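Local coordinates for PrgX (Enterococcus faecalis, PDB 2AWI), which serves as the receptor for the peptide sex pheromone cCF10 and probably binds DNA as a repressor in the control of conjugation, at residues 33-37 against 38-42; 72-75 against 76-80; 115-118 against 119-123; 140-143 against 144-147; 274-277 against 278-281. The protein carries 1 engineered substitution. All coordinates share one frame; numbering follows the deposited sequence.

How the contacts relate
All five contacts are local, each made within one continuous run of chain, and they follow one another in series; none nests in or crosses another. Contact 1 closes the turn that ends helix 29-36 in the helix-turn-helix region. Contact 2 starts helix 74-87, with its centre about 25 Å from that of contact 1. Contact 3 is the last part of helix 107-122 and touches contact 2 through Tyr116 and Glu78. Contact 4 closes the loop after helix 128-142. Contact 5, inside helix 270-286, lies across the chain's centre from contact 1, their centres about 54 Å apart. Contacts 1, 2 and 4 also touch the second subunit.

Contact 1. Residues 33-37 against 38-42; sequences IKVEA and DSRPI
Residues 33-37 and 38-42 meet as a helix C-cap: the last turn of helix 29-36 is closed by the loop that leads to helix 44-54. Lys34 O accepts from Ser39 N at 2.9 Å, an almost straight bond, and from Ser39 OG at 3.0 Å, both donors coming from the same face of its carbonyl plane. Ser39 OG can reach back because it stands between its own backbone N and carbonyl carbon (chi1 56°). Asp38 N donates to Val35 O at 3.1 Å from well above that carbonyl's plane. Beyond the turn Arg40 folds back over the helix, its CB 3.8 Å from Lys34 CB. The bend at its chi2 (-116°) lays Arg40 CD 3.6 Å from Val35 CG2, and this methyl also sits at the edge of the guanidinium, in its plane; Arg40 NH2 makes a long, weak ion pair with Glu46. Ile42 CD1 approaches Val35 CG1 more distantly, where Ile42 packs on helices 4-14 and 44-54. The Asp38 carboxylate turns to helix 4-14, with weak bonds from Gly5 N and Ser6 N. Positive phi at Asp38 (66°), with two bonds back into the last turn, defines a Schellman motif, here within the helix-turn-helix region.

Contact 2. Residues 72-75 against 76-80; sequences VNET and GKEKL
The backbone enters helix 74-87 here, and the carbonyls of Asn73, Glu74 and Thr75 accept amides of 76-80. Lys77 N reaches Asn73 O at 3.0 Å, while Gly76 N makes a weaker, bent bond to the same oxygen. Glu78 N to Glu74 O and Lys79 N to Thr75 O continue the i to i+4 pattern. Asn73 is the N-cap: with CG turned between its backbone N and carbonyl carbon (chi1 55°), its OD1 comes back over the helix end and accepts from Gly76 N at 3.1 Å. This is the stronger of the two bonds of Gly76 N, an amide of the first turn. On the outer side of the turn, Lys77 runs extended back toward the helix start, its CG 3.0 Å from Asn73 O and its CE 3.5 Å from Val72 O. Glu74 bends at chi2 (67°) to cross this chain, and Lys77 NZ meets Glu74 OE2 at 3.1 Å in a salt bridge. The other oxygen, Glu74 OE1, lies 4.3 Å from Glu78 OE2, a like-charge approach that Arg98 probably eases, since its NE forms a salt bridge with Glu78 OE2. Lys79 NZ pairs with Glu154, and Thr75 OG1 is hydrogen-bonded to Glu52 of the second subunit, which also packs on Asn73 and Glu74.

Contact 3. Residues 115-118 against 119-123; sequences GYIS and IAHHY
The His121 imidazole carries Ile117 CG2 over one face, a CH-pi contact in which the methyl carbon lies 4.0 Å from the ring centroid and 22° off the ring normal. The methyl is displaced toward the rim, so the ring atom nearest to Ile117 CG2 is His121 NE2 at 3.8 Å. Side by side and pointing the same way, the two side chains stand one helical turn apart. CG2 is placed there by the Ile117 first torsion (chi1 -63°), which sets this branch opposite the backbone N. His121 CD2 also lies 3.5 Å from Ile117 O. In a second pairing of flat groups, CD2 of His122 stands 3.4 Å above one face of the Tyr123 ring, again toward its rim.

The backbone beneath is regular alpha-helix. Ala120 N donates to Tyr116 O and His121 N to Ile117 O, both at 2.9 Å, whereas Ile119 N to Gly115 O is longer at 3.3 Å. Ile119 CG1 lies 3.3 Å from Gly115 O. The bond from His122 N to Ser118 O is more bent (137°), just before Tyr123 leaves helical geometry.

Within the TPR region, Tyr116 reaches between helices 74-87 and 92-102, and Ile119 packs on Ile82 of the former. Ala120 touches Phe92. His122 and Tyr123 both meet the ring of Phe86, while Ile117 lies against Val162 in a loop.

Contact 4. Residues 140-143 against 144-147; sequences HLYD and KRTT
Leu141 meets the loop through its carbonyl, its side chain being turned to Leu107 and Phe110 of helix 107-122. Leu141 O has Arg145 CG at 3.3 Å and sits at the edge of the guanidinium, near its plane. A water bridges the two groups, donating to Leu141 O at 2.6 Å and accepting a weak bond from Arg145 NH1. Next, the Tyr142 ring crosses the folded arginine at a slant: Tyr142 CD1 lies 3.8 Å from Arg145 CG, and CE1 lies 3.7 Å from Arg145 NH1. Ring and guanidinium planes are only 19° apart. Arg145 arrives there because chi1, chi2 and chi3 all turn by about -60°, curling the chain back toward the helix end. Arg145 NH2 donates to Thr147 O at 2.7 Å, in that carbonyl's plane but with the oxygen tilted out of the guanidinium plane. Asp152 joins both partners, by a salt bridge to Arg145 NH2 and a hydrogen bond from Tyr142 OH. Glu14 of the second subunit pairs with Arg145 NE, and Asn16 of that subunit binds Lys144 NZ. This is a connecting loop of the TPR region, between helices 128-142 and 150-159, with Arg145 folded back at a subunit interface.

Contact 5. Residues 274-277 against 278-281; sequences RSLV and EELT
Val277 O is gripped twice by Thr281, one helical turn later. Thr281 OG1 donates to Val277 O at 2.7 Å from above the carbonyl plane, while Thr281 N donates to it at 3.0 Å from the opposite face. The hydroxyl is brought within reach by the Thr281 first torsion (chi1 -63°), which puts OG1 beside the backbone N and back along the helix. This double acceptance is a common way for a threonine inside a helix to satisfy its hydroxyl. Leu280 N to Leu276 O and Glu279 N to Ser275 O, both 2.9 Å, carry the ordinary backbone ladder of helix 270-286. On the outer side, Arg274 and Glu278 form an i to i+4 salt bridge, Arg274 NH1 lying 2.6 Å from Glu278 OE2. As a hydrogen bond it is weak, for the N-H points well off the oxygen (118°), and guanidinium and carboxylate planes stand 76° apart. Both chains are extended and cross, with Glu278 CG 3.2 Å from Arg274 O. Glu279 leaves the helix on another side, where its OE1 comes 4.0 Å from Leu276 CD1. Leu276 and Leu280 face helices 230-248 and 251-266, and Val277, Glu278 and Thr281 touch Tyr299 of helix 293-300. The two links differ in kind: a poorly aligned charge pair, probably held more by charge than by hydrogen-bond geometry, spans one turn, and a short hydroxyl-to-carbonyl bond spans another.

Contact 1. Residues 33-37 against 38-42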
# COMPACT_ATOMS: atom_id res chain seq x y z
N ILE A 33 33.09 42.19 38.88
CA ILE A 33 33.48 42.98 37.71
C ILE A 33 34.60 42.28 36.97
O ILE A 33 34.62 42.26 35.74
CB ILE A 33 33.94 44.41 38.12
CG1 ILE A 33 32.73 45.21 38.61
CG2 ILE A 33 34.60 45.12 36.93
CD1 ILE A 33 33.04 46.64 38.98
N LYS A 34 35.54 41.70 37.71
CA LYS A 34 36.65 40.99 37.10
C LYS A 34 36.13 39.76 36.36
O LYS A 34 36.64 39.40 35.30
CB LYS A 34 37.68 40.59 38.16
CG LYS A 34 38.44 41.77 38.75
CD LYS A 34 39.50 41.33 39.75
CE LYS A 34 40.27 42.53 40.29
NZ LYS A 34 41.26 42.16 41.34
N VAL A 35 35.11 39.13 36.93
CA VAL A 35 34.49 37.96 36.33
C VAL A 35 33.89 38.28 34.96
O VAL A 35 34.08 37.53 34.01
CB VAL A 35 33.39 37.37 37.22
CG1 VAL A 35 32.53 36.40 36.43
CG2 VAL A 35 34.01 36.66 38.42
N GLU A 36 33.17 39.40 34.86
CA GLU A 36 32.55 39.76 33.58
C GLU A 36 33.58 40.25 32.57
O GLU A 36 33.32 40.28 31.37
CB GLU A 36 31.47 40.85 33.75
CG GLU A 36 30.22 40.40 34.48
CD GLU A 36 29.02 41.32 34.21
OE1 GLU A 36 29.22 42.54 34.05
OE2 GLU A 36 27.88 40.82 34.18
N ALA A 37 34.75 40.64 33.07
CA ALA A 37 35.81 41.10 32.19
C ALA A 37 36.63 39.89 31.73
O ALA A 37 37.54 40.02 30.91
CB ALA A 37 36.70 42.09 32.92
N ASP A 38 36.28 38.73 32.26
CA ASP A 38 36.96 37.48 31.92
C ASP A 38 38.41 37.50 32.42
O ASP A 38 39.30 36.96 31.77
CB ASP A 38 36.93 37.24 30.41
CG ASP A 38 35.53 36.92 29.89
OD1 ASP A 38 34.99 37.72 29.09
OD2 ASP A 38 34.99 35.87 30.28
N SER A 39 38.62 38.12 33.57
CA SER A 39 39.95 38.22 34.16
C SER A 39 40.00 37.59 35.54
O SER A 39 40.87 37.90 36.35
CB SER A 39 40.39 39.68 34.22
OG SER A 39 39.46 40.48 34.93
N ARG A 40 39.04 36.71 35.82
CA ARG A 40 38.99 36.02 37.10
C ARG A 40 38.21 34.74 36.90
O ARG A 40 37.04 34.77 36.53
CB ARG A 40 38.32 36.89 38.16
CG ARG A 40 38.43 36.31 39.58
CD ARG A 40 37.07 35.95 40.16
NE ARG A 40 37.18 35.10 41.34
CZ ARG A 40 36.15 34.56 41.98
NH1 ARG A 40 36.35 33.79 43.05
NH2 ARG A 40 34.91 34.77 41.56
N PRO A 41 38.86 33.59 37.13
CA PRO A 41 38.18 32.30 36.97
C PRO A 41 36.89 32.23 37.79
O PRO A 41 36.84 32.75 38.91
CB PRO A 41 39.22 31.29 37.44
CG PRO A 41 40.51 31.96 37.11
CD PRO A 41 40.26 33.39 37.54
N ILE A 42 35.87 31.60 37.23
CA ILE A 42 34.60 31.45 37.91
C ILE A 42 34.43 29.98 38.29
O ILE A 42 34.72 29.08 37.49
CB ILE A 42 33.45 31.93 37.00
CG1 ILE A 42 32.10 31.69 37.68
CG2 ILE A 42 33.52 31.22 35.65
CD1 ILE A 42 30.92 32.25 36.90

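Contact 2. Residues 72-75 against 76-80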
# COMPACT_ATOMS: atom_id res chain seq x y z
N VAL A 72 37.83 23.57 21.57
CA VAL A 72 38.67 24.62 22.15
C VAL A 72 40.10 24.18 22.46
O VAL A 72 41.05 24.83 22.03
CB VAL A 72 38.03 25.19 23.45
CG1 VAL A 72 37.79 24.07 24.44
CG2 VAL A 72 38.95 26.25 24.05
N ASN A 73 40.25 23.09 23.20
CA ASN A 73 41.58 22.60 23.56
C ASN A 73 42.25 21.72 22.51
O ASN A 73 41.73 21.52 21.42
CB ASN A 73 41.53 21.85 24.90
CG ASN A 73 40.52 20.72 24.91
OD1 ASN A 73 40.42 19.96 23.96
ND2 ASN A 73 39.78 20.61 26.01
N GLU A 74 43.43 21.20 22.87
CA GLU A 74 44.23 20.36 21.99
C GLU A 74 43.52 19.11 21.47
O GLU A 74 43.67 18.74 20.31
CB GLU A 74 45.52 19.96 22.70
CG GLU A 74 46.62 19.47 21.78
CD GLU A 74 47.15 20.56 20.87
OE1 GLU A 74 48.03 20.26 20.03
OE2 GLU A 74 46.68 21.72 20.98
N THR A 75 42.74 18.46 22.34
CA THR A 75 42.03 17.25 21.95
C THR A 75 40.90 17.54 20.96
O THR A 75 40.59 16.72 20.09
CB THR A 75 41.46 16.52 23.18
OG1 THR A 75 42.54 16.02 23.98
CG2 THR A 75 40.58 15.35 22.76
N GLY A 76 40.27 18.71 21.10
CA GLY A 76 39.20 19.07 20.19
C GLY A 76 39.80 19.39 18.83
O GLY A 76 39.27 18.98 17.80
N LYS A 77 40.92 20.11 18.84
CA LYS A 77 41.60 20.46 17.60
C LYS A 77 41.89 19.19 16.82
O LYS A 77 41.60 19.10 15.62
CB LYS A 77 42.91 21.19 17.91
CG LYS A 77 42.76 22.42 18.78
CD LYS A 77 44.11 22.93 19.26
CE LYS A 77 43.96 24.08 20.26
NZ LYS A 77 45.26 24.49 20.87
N GLU A 78 42.46 18.20 17.51
CA GLU A 78 42.82 16.92 16.91
C GLU A 78 41.61 16.16 16.36
O GLU A 78 41.61 15.76 15.20
CB GLU A 78 43.54 16.04 17.93
CG GLU A 78 44.88 16.59 18.39
CD GLU A 78 45.95 16.50 17.32
OE1 GLU A 78 45.61 16.19 16.16
OE2 GLU A 78 47.14 16.74 17.64
N LYS A 79 40.59 15.96 17.19
CA LYS A 79 39.40 15.23 16.76
C LYS A 79 38.75 15.94 15.57
O LYS A 79 38.10 15.31 14.74
CB LYS A 79 38.40 15.09 17.92
CG LYS A 79 37.26 14.11 17.64
CD LYS A 79 36.39 13.87 18.88
CE LYS A 79 37.05 12.91 19.88
NZ LYS A 79 36.96 11.48 19.46
N LEU A 80 38.95 17.25 15.50
CA LEU A 80 38.39 18.06 14.42
C LEU A 80 39.21 17.81 13.15
O LEU A 80 38.67 17.65 12.06
CB LEU A 80 38.45 19.55 14.81
CG LEU A 80 37.81 20.62 13.92
CD1 LEU A 80 38.59 20.79 12.62
CD2 LEU A 80 36.37 20.26 13.65

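Contact 3. Residues 115-118 against 119-123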
# COMPACT_ATOMS: atom_id res chain seq x y z
N GLY A 115 40.35 6.86 14.61
CA GLY A 115 39.80 7.70 13.56
C GLY A 115 40.75 7.68 12.37
O GLY A 115 40.31 7.69 11.21
N TYR A 116 42.04 7.65 12.66
CA TYR A 116 43.05 7.59 11.61
C TYR A 116 43.09 6.20 10.97
O TYR A 116 43.25 6.07 9.76
CB TYR A 116 44.43 7.93 12.17
CG TYR A 116 44.67 9.41 12.40
CD1 TYR A 116 43.95 10.11 13.37
CD2 TYR A 116 45.63 10.10 11.66
CE1 TYR A 116 44.19 11.47 13.59
CE2 TYR A 116 45.88 11.45 11.88
CZ TYR A 116 45.15 12.13 12.84
OH TYR A 116 45.41 13.47 13.04
N ILE A 117 42.93 5.17 11.79
CA ILE A 117 42.95 3.80 11.28
C ILE A 117 41.82 3.63 10.28
O ILE A 117 41.98 3.01 9.24
CB ILE A 117 42.79 2.77 12.41
CG1 ILE A 117 43.98 2.86 13.36
CG2 ILE A 117 42.68 1.36 11.82
CD1 ILE A 117 45.32 2.60 12.70
N SER A 118 40.66 4.19 10.62
CA SER A 118 39.49 4.12 9.76
C SER A 118 39.82 4.75 8.41
O SER A 118 39.57 4.16 7.36
CB SER A 118 38.32 4.85 10.41
OG SER A 118 37.15 4.73 9.62
N ILE A 119 40.38 5.95 8.45
CA ILE A 119 40.75 6.68 7.24
C ILE A 119 41.67 5.83 6.36
O ILE A 119 41.43 5.67 5.17
CB ILE A 119 41.46 8.01 7.58
CG1 ILE A 119 40.44 9.02 8.14
CG2 ILE A 119 42.14 8.57 6.35
CD1 ILE A 119 41.08 10.26 8.73
N ALA A 120 42.73 5.29 6.97
CA ALA A 120 43.70 4.46 6.27
C ALA A 120 43.05 3.24 5.62
O ALA A 120 43.36 2.91 4.47
CB ALA A 120 44.80 4.02 7.23
N HIS A 121 42.17 2.57 6.34
CA HIS A 121 41.49 1.39 5.80
C HIS A 121 40.70 1.78 4.56
O HIS A 121 40.50 0.96 3.66
CB HIS A 121 40.53 0.79 6.83
CG HIS A 121 41.18 -0.12 7.82
ND1 HIS A 121 40.47 -0.98 8.64
CD2 HIS A 121 42.49 -0.32 8.14
CE1 HIS A 121 41.30 -1.66 9.40
NE2 HIS A 121 42.53 -1.28 9.12
N HIS A 122 40.25 3.03 4.53
CA HIS A 122 39.45 3.54 3.42
C HIS A 122 40.28 3.82 2.17
O HIS A 122 40.04 3.23 1.12
CB HIS A 122 38.73 4.82 3.86
CG HIS A 122 37.69 5.29 2.89
ND1 HIS A 122 36.65 4.49 2.47
CD2 HIS A 122 37.53 6.48 2.27
CE1 HIS A 122 35.90 5.17 1.63
NE2 HIS A 122 36.41 6.38 1.49
N TYR A 123 41.25 4.72 2.29
CA TYR A 123 42.10 5.07 1.16
C TYR A 123 43.24 4.06 1.02
O TYR A 123 44.33 4.39 0.52
CB TYR A 123 42.65 6.48 1.34
CG TYR A 123 41.56 7.52 1.39
CD1 TYR A 123 40.60 7.60 0.39
CD2 TYR A 123 41.49 8.43 2.45
CE1 TYR A 123 39.58 8.55 0.43
CE2 TYR A 123 40.47 9.38 2.51
CZ TYR A 123 39.52 9.43 1.49
OH TYR A 123 38.51 10.37 1.54

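Contact 4. Residues 140-143 against 144-147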
# COMPACT_ATOMS: atom_id res chain seq x y z
N HIS A 140 45.47 -3.18 27.55
CA HIS A 140 46.01 -2.12 28.39
C HIS A 140 44.93 -1.15 28.85
O HIS A 140 44.97 -0.65 29.98
CB HIS A 140 47.10 -1.37 27.63
CG HIS A 140 47.67 -0.21 28.39
ND1 HIS A 140 47.00 0.98 28.53
CD2 HIS A 140 48.84 -0.07 29.05
CE1 HIS A 140 47.73 1.81 29.25
NE2 HIS A 140 48.85 1.20 29.58
N LEU A 141 43.96 -0.88 27.99
CA LEU A 141 42.88 0.04 28.33
C LEU A 141 41.72 -0.59 29.08
O LEU A 141 41.13 0.05 29.95
CB LEU A 141 42.33 0.69 27.05
CG LEU A 141 43.28 1.57 26.24
CD1 LEU A 141 42.65 1.87 24.88
CD2 LEU A 141 43.58 2.85 27.01
N TYR A 142 41.40 -1.85 28.77
CA TYR A 142 40.24 -2.48 29.41
C TYR A 142 40.40 -3.64 30.39
O TYR A 142 39.41 -4.06 30.98
CB TYR A 142 39.23 -2.87 28.33
CG TYR A 142 38.64 -1.66 27.65
CD1 TYR A 142 37.72 -0.85 28.32
CD2 TYR A 142 39.05 -1.27 26.37
CE1 TYR A 142 37.24 0.33 27.74
CE2 TYR A 142 38.58 -0.10 25.79
CZ TYR A 142 37.67 0.69 26.48
OH TYR A 142 37.22 1.86 25.93
N ASP A 143 41.61 -4.14 30.60
CA ASP A 143 41.82 -5.26 31.53
C ASP A 143 41.45 -5.01 32.99
O ASP A 143 41.11 -5.94 33.71
CB ASP A 143 43.28 -5.72 31.47
CG ASP A 143 43.50 -6.82 30.44
OD1 ASP A 143 44.66 -7.27 30.27
OD2 ASP A 143 42.52 -7.25 29.81
N LYS A 144 41.49 -3.76 33.44
CA LYS A 144 41.18 -3.45 34.84
C LYS A 144 39.88 -2.70 35.08
O LYS A 144 39.50 -2.49 36.23
CB LYS A 144 42.31 -2.62 35.44
CG LYS A 144 43.70 -3.13 35.14
CD LYS A 144 44.74 -2.13 35.63
CE LYS A 144 46.14 -2.47 35.14
NZ LYS A 144 47.14 -1.46 35.58
N ARG A 145 39.19 -2.30 34.02
CA ARG A 145 37.95 -1.53 34.13
C ARG A 145 36.78 -2.18 34.88
O ARG A 145 36.64 -3.41 34.88
CB ARG A 145 37.50 -1.12 32.73
CG ARG A 145 38.56 -0.31 31.97
CD ARG A 145 38.89 0.98 32.73
NE ARG A 145 37.73 1.85 32.84
CZ ARG A 145 37.25 2.60 31.85
NH1 ARG A 145 37.84 2.59 30.65
NH2 ARG A 145 36.16 3.33 32.04
N THR A 146 35.95 -1.35 35.51
CA THR A 146 34.77 -1.81 36.25
C THR A 146 33.53 -0.98 35.87
O THR A 146 32.40 -1.45 35.96
CB THR A 146 34.96 -1.74 37.80
OG1 THR A 146 34.90 -0.37 38.24
CG2 THR A 146 36.31 -2.33 38.20
N THR A 147 33.76 0.27 35.47
CA THR A 147 32.68 1.17 35.05
C THR A 147 33.13 1.87 33.79
O THR A 147 34.30 2.22 33.65
CB THR A 147 32.36 2.24 36.12
OG1 THR A 147 33.57 2.79 36.65
CG2 THR A 147 31.53 1.65 37.23
O HOH W 1 40.97 2.58 30.56

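Contact 5. Residues 274-277 against 278-281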
# COMPACT_ATOMS: atom_id res chain seq x y z
N ARG A 274 19.31 5.14 1.70
CA ARG A 274 20.25 4.53 0.78
C ARG A 274 20.86 3.28 1.41
O ARG A 274 20.79 2.19 0.84
CB ARG A 274 21.35 5.55 0.47
CG ARG A 274 22.31 5.19 -0.65
CD ARG A 274 23.47 6.18 -0.66
NE ARG A 274 24.25 6.16 -1.90
CZ ARG A 274 24.89 5.10 -2.38
NH1 ARG A 274 24.84 3.94 -1.75
NH2 ARG A 274 25.58 5.21 -3.51
N SER A 275 21.44 3.43 2.60
CA SER A 275 22.08 2.30 3.28
C SER A 275 21.12 1.16 3.63
O SER A 275 21.50 -0.01 3.56
CB SER A 275 22.78 2.78 4.55
OG SER A 275 21.96 2.59 5.69
N LEU A 276 19.89 1.49 4.00
CA LEU A 276 18.93 0.46 4.34
C LEU A 276 18.48 -0.33 3.10
O LEU A 276 18.22 -1.53 3.18
CB LEU A 276 17.72 1.07 5.05
CG LEU A 276 17.80 1.07 6.58
CD1 LEU A 276 19.21 1.36 7.06
CD2 LEU A 276 16.81 2.09 7.13
N VAL A 277 18.40 0.35 1.96
CA VAL A 277 18.01 -0.32 0.73
C VAL A 277 19.10 -1.33 0.36
O VAL A 277 18.80 -2.48 0.01
CB VAL A 277 17.83 0.69 -0.44
CG1 VAL A 277 17.71 -0.06 -1.76
CG2 VAL A 277 16.59 1.53 -0.22
N GLU A 278 20.35 -0.90 0.45
CA GLU A 278 21.48 -1.77 0.13
C GLU A 278 21.46 -2.95 1.10
O GLU A 278 21.62 -4.10 0.70
CB GLU A 278 22.79 -1.00 0.26
CG GLU A 278 22.85 0.24 -0.61
CD GLU A 278 24.14 1.03 -0.44
OE1 GLU A 278 24.50 1.34 0.71
OE2 GLU A 278 24.78 1.34 -1.47
N GLU A 279 21.25 -2.64 2.38
CA GLU A 279 21.20 -3.67 3.42
C GLU A 279 20.17 -4.73 3.09
O GLU A 279 20.49 -5.91 2.98
CB GLU A 279 20.89 -3.05 4.79
CG GLU A 279 22.11 -2.92 5.70
CD GLU A 279 21.88 -2.01 6.91
OE1 GLU A 279 20.89 -2.21 7.64
OE2 GLU A 279 22.70 -1.09 7.12
N LEU A 280 18.92 -4.31 2.93
CA LEU A 280 17.83 -5.23 2.63
C LEU A 280 18.03 -6.01 1.33
O LEU A 280 17.53 -7.13 1.19
CB LEU A 280 16.50 -4.47 2.57
CG LEU A 280 15.25 -5.32 2.31
CD1 LEU A 280 15.06 -6.31 3.45
CD2 LEU A 280 14.04 -4.42 2.17
N THR A 281 18.77 -5.43 0.39
CA THR A 281 19.03 -6.10 -0.88
C THR A 281 19.95 -7.29 -0.66
O THR A 281 19.77 -8.36 -1.26
CB THR A 281 19.69 -5.14 -1.90
OG1 THR A 281 18.79 -4.06 -2.19
CG2 THR A 281 20.01 -5.87 -3.19